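Side-chain contact in 3-oxoacyl-(Acyl-carrier protein) synthase (Burkholderia xenovorans, PDB 4EFI), which probably makes 3-oxoacyl-acyl-carrier protein by condensing an acyl group with a malonyl-acyl-carrier protein, as ketoacyl synthases of the thiolase superfamily do: residues Q15-A20 and N140-G145. Numbering follows the deposited sequence. Where two conformers were deposited one is given.
Sequences QGARIA and NLIQTG. With FMT (formic acid), chain D.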
# COMPACT_ATOMS: atom_id res chain seq x y z
N GLN A 15 2.28 21.58 2.49
CA GLN A 15 1.85 22.11 3.77
C GLN A 15 0.37 22.44 3.68
O GLN A 15 -0.18 22.55 2.59
CB GLN A 15 2.67 23.32 4.19
CG GLN A 15 2.60 24.49 3.29
CD GLN A 15 3.54 25.61 3.75
OE1 GLN A 15 3.87 25.72 4.93
NE2 GLN A 15 4.01 26.41 2.80
N GLY A 16 -0.29 22.53 4.82
CA GLY A 16 -1.69 22.92 4.83
C GLY A 16 -2.67 21.76 4.75
O GLY A 16 -3.86 22.00 4.57
N ALA A 17 -2.20 20.53 4.92
CA ALA A 17 -3.06 19.36 4.88
C ALA A 17 -2.59 18.34 5.89
O ALA A 17 -1.39 18.24 6.16
CB ALA A 17 -3.03 18.73 3.49
N ARG A 18 -3.52 17.56 6.44
CA ARG A 18 -3.19 16.55 7.43
C ARG A 18 -4.03 15.30 7.21
O ARG A 18 -5.14 15.36 6.66
CB ARG A 18 -3.43 17.07 8.85
CG ARG A 18 -4.87 17.46 9.15
CD ARG A 18 -5.06 18.06 10.55
NE ARG A 18 -5.06 17.04 11.61
CZ ARG A 18 -6.11 16.30 11.94
NH1 ARG A 18 -6.00 15.40 12.91
NH2 ARG A 18 -7.26 16.46 11.31
N ILE A 19 -3.49 14.17 7.64
CA ILE A 19 -4.25 12.96 7.73
C ILE A 19 -5.25 13.12 8.88
O ILE A 19 -4.87 13.46 10.01
CB ILE A 19 -3.36 11.73 7.96
CG1 ILE A 19 -2.44 11.53 6.76
CG2 ILE A 19 -4.21 10.50 8.21
CD1 ILE A 19 -1.39 10.44 6.95
N ALA A 20 -6.52 12.87 8.59
CA ALA A 20 -7.59 13.02 9.57
C ALA A 20 -8.11 11.68 10.13
O ALA A 20 -8.79 11.67 11.16
CB ALA A 20 -8.75 13.79 8.94
N ASN A 140 -1.36 17.76 -2.06
CA ASN A 140 -1.17 18.78 -3.07
C ASN A 140 -2.53 19.37 -3.50
O ASN A 140 -2.63 20.61 -3.63
CB ASN A 140 -0.42 18.19 -4.28
CG ASN A 140 -0.21 19.20 -5.38
OD1 ASN A 140 0.84 19.82 -5.47
ND2 ASN A 140 -1.16 19.34 -6.23
N LEU A 141 -3.55 18.54 -3.67
CA LEU A 141 -4.88 19.05 -4.04
C LEU A 141 -5.39 20.03 -2.97
O LEU A 141 -5.96 21.08 -3.29
CB LEU A 141 -5.88 17.90 -4.18
CG LEU A 141 -5.77 16.89 -5.34
CD1 LEU A 141 -6.86 15.84 -5.27
CD2 LEU A 141 -5.82 17.63 -6.66
N ILE A 142 -5.18 19.71 -1.71
CA ILE A 142 -5.65 20.56 -0.63
C ILE A 142 -4.82 21.83 -0.56
O ILE A 142 -5.37 22.93 -0.47
CB ILE A 142 -5.62 19.77 0.69
CG1 ILE A 142 -6.73 18.73 0.65
CG2 ILE A 142 -5.79 20.71 1.90
CD1 ILE A 142 -6.62 17.67 1.74
N GLN A 143 -3.50 21.72 -0.63
CA GLN A 143 -2.65 22.91 -0.57
C GLN A 143 -2.96 23.93 -1.67
O GLN A 143 -2.87 25.14 -1.42
CB GLN A 143 -1.17 22.49 -0.62
CG GLN A 143 -0.22 23.67 -0.51
CD GLN A 143 1.24 23.25 -0.41
OE1 GLN A 143 1.57 22.07 -0.50
NE2 GLN A 143 2.12 24.23 -0.24
N THR A 144 -3.28 23.42 -2.87
CA THR A 144 -3.51 24.24 -4.08
C THR A 144 -4.95 24.72 -4.18
O THR A 144 -5.33 25.39 -5.16
CB THR A 144 -3.13 23.50 -5.42
OG1 THR A 144 -4.00 22.38 -5.68
CG2 THR A 144 -1.77 23.00 -5.36
N GLY A 145 -5.76 24.38 -3.17
CA GLY A 145 -7.14 24.85 -3.10
C GLY A 145 -8.10 24.13 -4.02
O GLY A 145 -9.19 24.63 -4.29
C FMT D . -0.56 22.16 8.15
O1 FMT D . 0.45 22.51 7.55
O2 FMT D . -0.55 20.99 8.78
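Where helix 130-143 ends in a Schellman motif, its last turn meets the start of strand 17-26, and the backbone of Gln15, just before that strand, is met by the side chain of Gln143. The Gln143 side chain runs out extended, CG anti to the backbone N (chi1 -178°), alongside the Gln15 backbone, its CH2 groups against the carbonyl O and its amide by the N. The main-chain N of Gln15 donates to Gln143 OE1 at 3.1 Å; the N-H is aimed fairly straight at the oxygen, but the donor stands above the carbonyl plane of the side-chain amide, with a C=O...N angle of 98°. The bond therefore does not use a lone pair and is probably modest in strength. The other half of the amide turns to the side chain of Gln15: NE2 of Gln143 lies 3.6 Å from CG of Gln15, and the two amide planes stand 81° apart, almost perpendicular.

Deeper in, Ile142 makes the apolar half. With its CG2 anti to the backbone N, CG2 of Ile142 lies 3.5 Å from Gly16 O. The same Ile142 CG2 is 3.8 Å from Ala17 CB. Leu182 and Thr184 of strand 176-184 also touch Ile142, while Met139 meets Ala17, so the helix rests on two neighbouring strands. Between Gln15 and Ala17, Gly16 has a positive phi, a backbone conformation that leaves no room beside the carbonyl oxygen of Gln15 for a side chain, and that glycine takes readily. The N-H of Gly16 points to a formic acid molecule, probably from the crystallisation liquor, with Gly16 N 2.8 Å from its O1.

At the helix end, Asn140 O accepts from both N and OG1 of Thr144, which reach it from opposite faces of its plane, and Gly145 N bonds back to Ile142 O. Aliphatic residues against the sheet and a polar one at the end of the strand, near the surface, exemplify helix-on-sheet packing in the layered alpha/beta fold of the thiolase superfamily.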